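PDB 5L2P: arylesterase from Sulfolobus solfataricus, which hydrolyses aromatic esters, aryl dialkyl phosphates such as paraoxon, and p-nitrophenyl fatty acid esters with broad substrate specificity. Local coordinates for residues Y202-N207 and Y250-D255; S230-E235 and E258-R263. One frame throughout, in Å; residues are numbered along the deposited sequence.

Interaction 1 of 2, residues Y202-N207 and Y250-D255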
loop_
_atom_site.group_PDB
_atom_site.type_symbol
_atom_site.label_atom_id
_atom_site.label_comp_id
_atom_site.label_asym_id
_atom_site.label_seq_id
_atom_site.Cartn_x
_atom_site.Cartn_y
_atom_site.Cartn_z
ATOM N N TYR A 202 15.934 -8.568 -4.906
ATOM C CA TYR A 202 15.553 -9.051 -3.607
ATOM C C TYR A 202 15.553 -10.571 -3.627
ATOM O O TYR A 202 14.595 -11.204 -3.184
ATOM C CB TYR A 202 14.170 -8.536 -3.243
ATOM C CG TYR A 202 14.019 -7.025 -3.244
ATOM C CD1 TYR A 202 14.311 -6.268 -2.134
ATOM C CD2 TYR A 202 13.584 -6.375 -4.349
ATOM C CE1 TYR A 202 14.159 -4.898 -2.144
ATOM C CE2 TYR A 202 13.398 -5.017 -4.382
ATOM C CZ TYR A 202 13.681 -4.279 -3.267
ATOM O OH TYR A 202 13.514 -2.895 -3.271
ATOM N N PHE A 203 16.682 -11.125 -4.114
ATOM C CA PHE A 203 16.967 -12.549 -4.176
ATOM C C PHE A 203 16.068 -13.306 -5.135
ATOM O O PHE A 203 16.559 -13.852 -6.129
ATOM C CB PHE A 203 16.950 -13.187 -2.794
ATOM C CG PHE A 203 17.250 -14.657 -2.837
ATOM C CD1 PHE A 203 18.571 -15.127 -2.967
ATOM C CD2 PHE A 203 16.222 -15.574 -2.826
ATOM C CE1 PHE A 203 18.843 -16.483 -3.015
ATOM C CE2 PHE A 203 16.494 -16.938 -2.888
ATOM C CZ PHE A 203 17.806 -17.387 -2.971
ATOM N N LEU A 204 14.776 -13.369 -4.831
ATOM C CA LEU A 204 13.803 -14.057 -5.684
ATOM C C LEU A 204 13.524 -13.265 -6.952
ATOM O O LEU A 204 12.550 -12.478 -6.984
ATOM C CB LEU A 204 12.462 -14.247 -4.949
ATOM C CG LEU A 204 11.437 -15.118 -5.655
ATOM C CD1 LEU A 204 12.063 -16.476 -5.983
ATOM C CD2 LEU A 204 10.228 -15.353 -4.764
ATOM N N ASP A 205 14.363 -13.456 -7.968
ATOM C CA ASP A 205 14.223 -12.724 -9.200
ATOM C C ASP A 205 13.273 -13.393 -10.182
ATOM O O ASP A 205 13.557 -14.442 -10.672
ATOM C CB ASP A 205 15.569 -12.491 -9.870
ATOM C CG ASP A 205 16.483 -11.597 -9.048
ATOM O OD1 ASP A 205 16.157 -10.432 -8.793
ATOM O OD2 ASP A 205 17.581 -12.070 -8.699
ATOM N N ILE A 206 12.176 -12.709 -10.512
ATOM C CA ILE A 206 11.093 -13.229 -11.345
ATOM C C ILE A 206 10.908 -12.399 -12.616
ATOM O O ILE A 206 10.828 -11.199 -12.564
ATOM C CB ILE A 206 9.777 -13.192 -10.550
ATOM C CG1 ILE A 206 9.922 -14.002 -9.267
ATOM C CG2 ILE A 206 8.609 -13.724 -11.380
ATOM C CD1 ILE A 206 8.708 -13.913 -8.357
ATOM N N ASN A 207 10.871 -13.045 -13.774
ATOM C CA ASN A 207 10.537 -12.384 -15.040
ATOM C C ASN A 207 9.064 -12.544 -15.338
ATOM O O ASN A 207 8.444 -13.533 -14.932
ATOM C CB ASN A 207 11.361 -12.954 -16.214
ATOM C CG ASN A 207 12.804 -12.469 -16.197
ATOM O OD1 ASN A 207 13.065 -11.268 -16.012
ATOM N ND2 ASN A 207 13.760 -13.397 -16.384
ATOM N N TYR A 250 9.038 -7.636 1.636
ATOM C CA TYR A 250 9.733 -7.320 0.364
ATOM C C TYR A 250 9.955 -8.581 -0.474
ATOM O O TYR A 250 11.039 -8.845 -0.973
ATOM C CB TYR A 250 11.034 -6.583 0.674
ATOM C CG TYR A 250 10.740 -5.251 1.308
ATOM C CD1 TYR A 250 10.144 -4.220 0.580
ATOM C CD2 TYR A 250 10.993 -5.048 2.647
ATOM C CE1 TYR A 250 9.837 -3.019 1.181
ATOM C CE2 TYR A 250 10.708 -3.836 3.245
ATOM C CZ TYR A 250 10.129 -2.830 2.499
ATOM O OH TYR A 250 9.811 -1.630 3.055
ATOM N N ASP A 251 8.878 -9.346 -0.597
ATOM C CA ASP A 251 8.798 -10.576 -1.322
ATOM C C ASP A 251 7.813 -10.345 -2.445
ATOM O O ASP A 251 6.728 -9.822 -2.216
ATOM C CB ASP A 251 8.277 -11.641 -0.375
ATOM C CG ASP A 251 8.204 -13.046 -1.001
ATOM O OD1 ASP A 251 8.232 -13.190 -2.249
ATOM O OD2 ASP A 251 8.104 -14.005 -0.190
ATOM N N PRO A 252 8.180 -10.712 -3.674
ATOM C CA PRO A 252 7.206 -10.512 -4.758
ATOM C C PRO A 252 5.923 -11.335 -4.591
ATOM O O PRO A 252 4.901 -10.972 -5.117
ATOM C CB PRO A 252 7.992 -10.904 -6.024
ATOM C CG PRO A 252 9.110 -11.747 -5.532
ATOM C CD PRO A 252 9.460 -11.194 -4.183
ATOM N N LEU A 253 5.982 -12.425 -3.862
ATOM C CA LEU A 253 4.857 -13.329 -3.687
ATOM C C LEU A 253 4.010 -12.920 -2.490
ATOM O O LEU A 253 3.057 -13.647 -2.146
ATOM C CB LEU A 253 5.354 -14.790 -3.461
ATOM C CG LEU A 253 6.291 -15.409 -4.488
ATOM C CD1 LEU A 253 6.680 -16.820 -4.052
ATOM C CD2 LEU A 253 5.663 -15.434 -5.874
ATOM N N ARG A 254 4.368 -11.807 -1.834
ATOM C CA ARG A 254 3.650 -11.355 -0.634
ATOM C C ARG A 254 2.153 -11.239 -0.833
ATOM O O ARG A 254 1.379 -11.775 -0.056
ATOM C CB ARG A 254 4.207 -10.019 -0.171
ATOM C CG ARG A 254 3.603 -9.433 1.109
ATOM C CD ARG A 254 4.000 -7.961 1.284
ATOM N NE ARG A 254 3.289 -7.109 0.335
ATOM C CZ ARG A 254 3.618 -5.874 0.019
ATOM N NH1 ARG A 254 4.674 -5.304 0.558
ATOM N NH2 ARG A 254 2.863 -5.201 -0.850
ATOM N N ASP A 255 1.736 -10.529 -1.874
ATOM C CA ASP A 255 0.302 -10.195 -2.030
ATOM C C ASP A 255 -0.565 -11.401 -2.369
ATOM O O ASP A 255 -1.682 -11.525 -1.838
ATOM C CB ASP A 255 0.110 -9.053 -3.031
ATOM C CG ASP A 255 0.629 -7.690 -2.464
ATOM O OD1 ASP A 255 0.733 -7.576 -1.219
ATOM O OD2 ASP A 255 0.946 -6.767 -3.242
#
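The acid loop of the probable catalytic triad, D251 to L253, packs against the loop side chains L204 and I206. D251 carries the inferred active-site carboxylate. Its CB leaves the backbone away from residues 202-207, but with CG anti to the backbone N (chi1 -177°) the carboxylate turns back, and OD1 lies 3.9 Å from L204 CD2. The same OD1 takes a nearly straight capping bond from L253 N (2.9 Å), which comes from above the carboxylate plane, 55° out of it. OD2 is hydrogen-bonded to H281 ND1, so each oxygen has a different partner. The capping bond lies within a type I turn, D251 to R254, that leads into helix 254-266.

The apolar contacts centre on P252: I206 CD1 reaches its CG at 3.6 Å, and L204 CD2 meets the same CG at 3.9 Å. L204 CD2 also lies 3.9 Å from L253 CD1, so one methyl bridges acid, proline and leucine. L204 itself is the centre of an inverse gamma turn. At the start of both segments, Y202 CB lies 3.9 Å from Y250 O.

With an alanine at D251, H281 ND1 would probably lose its hydrogen-bond partner and the L253 amide its capping acceptor, weakening the turn. No hydrogen bond crosses between the segments; L204 CD2 probably helps shield OD1, while the carboxylate's direction is probably set by the L253 amide and H281.

Interaction 2 of 2, residues S230-E235 and E258-R263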
loop_
_atom_site.group_PDB
_atom_site.type_symbol
_atom_site.label_atom_id
_atom_site.label_comp_id
_atom_site.label_asym_id
_atom_site.label_seq_id
_atom_site.Cartn_x
_atom_site.Cartn_y
_atom_site.Cartn_z
ATOM N N SER A 230 -2.207 -23.564 -9.310
ATOM C CA SER A 230 -2.618 -22.256 -8.783
ATOM C C SER A 230 -3.830 -22.392 -7.923
ATOM O O SER A 230 -4.948 -22.144 -8.381
ATOM C CB SER A 230 -2.927 -21.280 -9.916
ATOM O OG SER A 230 -1.734 -20.831 -10.544
ATOM N N PRO A 231 -3.634 -22.773 -6.663
ATOM C CA PRO A 231 -4.780 -22.979 -5.771
ATOM C C PRO A 231 -5.666 -21.736 -5.542
ATOM O O PRO A 231 -6.814 -21.871 -5.138
ATOM C CB PRO A 231 -4.131 -23.436 -4.457
ATOM C CG PRO A 231 -2.670 -23.153 -4.611
ATOM C CD PRO A 231 -2.375 -23.197 -6.055
ATOM N N LEU A 232 -5.132 -20.548 -5.789
ATOM C CA LEU A 232 -5.910 -19.337 -5.622
ATOM C C LEU A 232 -7.101 -19.288 -6.621
ATOM O O LEU A 232 -8.109 -18.669 -6.337
ATOM C CB LEU A 232 -5.003 -18.110 -5.766
ATOM C CG LEU A 232 -5.566 -16.813 -5.215
ATOM C CD1 LEU A 232 -5.830 -16.860 -3.719
ATOM C CD2 LEU A 232 -4.612 -15.679 -5.544
ATOM N N ILE A 233 -6.958 -19.959 -7.771
ATOM C CA ILE A 233 -7.975 -19.943 -8.799
ATOM C C ILE A 233 -9.036 -20.977 -8.543
ATOM O O ILE A 233 -9.985 -21.105 -9.310
ATOM C CB ILE A 233 -7.371 -20.142 -10.220
ATOM C CG1 ILE A 233 -8.290 -19.488 -11.255
ATOM C CG2 ILE A 233 -7.120 -21.605 -10.568
ATOM C CD1 ILE A 233 -7.810 -19.578 -12.696
ATOM N N ALA A 234 -8.901 -21.725 -7.464
ATOM C CA ALA A 234 -9.914 -22.726 -7.115
ATOM C C ALA A 234 -11.273 -22.079 -6.906
ATOM O O ALA A 234 -11.385 -21.038 -6.272
ATOM C CB ALA A 234 -9.505 -23.475 -5.864
ATOM N N GLU A 235 -12.324 -22.702 -7.424
ATOM C CA GLU A 235 -13.706 -22.241 -7.170
ATOM C C GLU A 235 -14.056 -22.283 -5.708
ATOM O O GLU A 235 -14.605 -21.344 -5.186
ATOM C CB GLU A 235 -14.718 -23.053 -7.978
ATOM C CG GLU A 235 -14.602 -22.807 -9.472
ATOM C CD GLU A 235 -15.774 -23.377 -10.274
ATOM O OE1 GLU A 235 -16.909 -23.470 -9.732
ATOM O OE2 GLU A 235 -15.575 -23.726 -11.465
ATOM N N GLU A 258 -1.097 -13.353 0.944
ATOM C CA GLU A 258 -2.101 -12.667 1.769
ATOM C C GLU A 258 -3.518 -12.779 1.183
ATOM O O GLU A 258 -4.446 -12.966 1.913
ATOM C CB GLU A 258 -1.696 -11.214 2.011
ATOM C CG GLU A 258 -0.446 -11.121 2.912
ATOM C CD GLU A 258 0.060 -9.701 3.132
ATOM O OE1 GLU A 258 -0.311 -8.765 2.374
ATOM O OE2 GLU A 258 0.845 -9.507 4.071
ATOM N N ALA A 259 -3.624 -12.783 -0.142
ATOM C CA ALA A 259 -4.865 -13.101 -0.835
ATOM C C ALA A 259 -5.419 -14.485 -0.566
ATOM O O ALA A 259 -6.617 -14.658 -0.392
ATOM C CB ALA A 259 -4.658 -12.939 -2.323
ATOM N N TYR A 260 -4.546 -15.491 -0.562
ATOM C CA TYR A 260 -4.919 -16.879 -0.273
ATOM C C TYR A 260 -5.461 -17.003 1.143
ATOM O O TYR A 260 -6.465 -17.645 1.373
ATOM C CB TYR A 260 -3.690 -17.793 -0.426
ATOM C CG TYR A 260 -3.999 -19.278 -0.260
ATOM C CD1 TYR A 260 -4.699 -19.980 -1.220
ATOM C CD2 TYR A 260 -3.590 -19.975 0.866
ATOM C CE1 TYR A 260 -4.989 -21.335 -1.068
ATOM C CE2 TYR A 260 -3.891 -21.321 1.033
ATOM C CZ TYR A 260 -4.608 -21.987 0.069
ATOM O OH TYR A 260 -4.941 -23.334 0.203
ATOM N N ALA A 261 -4.796 -16.344 2.079
ATOM C CA ALA A 261 -5.204 -16.353 3.464
ATOM C C ALA A 261 -6.556 -15.662 3.633
ATOM O O ALA A 261 -7.403 -16.145 4.363
ATOM C CB ALA A 261 -4.162 -15.677 4.319
ATOM N N TYR A 262 -6.792 -14.555 2.938
ATOM C CA TYR A 262 -8.122 -13.935 3.008
ATOM C C TYR A 262 -9.202 -14.822 2.397
ATOM O O TYR A 262 -10.285 -14.935 2.956
ATOM C CB TYR A 262 -8.182 -12.519 2.426
ATOM C CG TYR A 262 -9.611 -11.990 2.491
ATOM C CD1 TYR A 262 -10.290 -11.878 3.712
ATOM C CD2 TYR A 262 -10.293 -11.632 1.334
ATOM C CE1 TYR A 262 -11.606 -11.427 3.764
ATOM C CE2 TYR A 262 -11.600 -11.169 1.367
ATOM C CZ TYR A 262 -12.266 -11.085 2.587
ATOM O OH TYR A 262 -13.567 -10.634 2.644
ATOM N N ARG A 263 -8.906 -15.449 1.268
ATOM C CA ARG A 263 -9.848 -16.358 0.643
ATOM C C ARG A 263 -10.275 -17.516 1.554
ATOM O O ARG A 263 -11.450 -17.936 1.533
ATOM C CB ARG A 263 -9.300 -16.908 -0.680
ATOM C CG ARG A 263 -9.447 -15.926 -1.820
ATOM C CD ARG A 263 -10.816 -15.971 -2.474
ATOM N NE ARG A 263 -11.023 -17.146 -3.322
ATOM C CZ ARG A 263 -10.426 -17.358 -4.504
ATOM N NH1 ARG A 263 -9.503 -16.497 -4.993
ATOM N NH2 ARG A 263 -10.731 -18.459 -5.196
#
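L232 meets helix 254-266 with its side chain and receives R263 with its carbonyl. Its CD1 methyl rests on the helix backbone, 3.6 Å from Y260 CA, and lies at the edge of the Y260 ring, near the ring plane. The other methyl, CD2, is 4.2 Å from A259 CB. CG of L232 stands anti to the backbone N (chi1 -162°), which carries both methyls onto the helix although CB itself points neither toward it nor away. P231 extends the apolar surface, its CB 4.1 Å from Y260 CE1 in an oblique approach.

The polar half belongs to R263. Its chain is bent at chi2 and chi3 (-84° and -74°), folding the guanidinium back toward residues 230-235. Both terminal nitrogens approach one oxygen: NH1 and NH2 each lie 2.9 Å from L232 O, but with strongly bent geometry, so the two bonds are weak. A234 O lies in the guanidinium plane, at its edge, 2.9 Å from NH2.

In the second shell, residues 231-233 form a short 3-10 segment, closed by I233 N to S230 O (3.0 Å) and A234 N to P231 O. A backbone bond to V186 holds L232, while N160, A163 and L167 of helix 157-171 pack on P231. Within helix 254-266, R263 N bonds to A259 O. L190 of a third subunit also packs on L232.

A loop preceding strand 242-248 is thus fastened to the helix that follows that strand. The buried guanidinium is placed among backbone carbonyls rather than carboxylates of these segments; the carbonyl dipoles of L232, and perhaps of A234, probably help stabilise the charge, while L232 packs beside the guanidinium.

Both interactions use helix 254-266, interaction 1 at the turn entering it and interaction 2 one to two turns later, and their centres are about 18 Å apart. Their segments alternate along the chain: residues 202-207 and 230-235 come first, then 250-255 and 258-263. Only interaction 1 belongs to the inferred active site: the D251 side chain is about 3 Å from that of H281, and the L253 side chain about 5 Å from that of S156. Interaction 2 lies away from it. At the junction, K193 of a third subunit forms a salt bridge with E258 and a long, weak ion pair with D255, so the start of helix 254-266 faces that subunit.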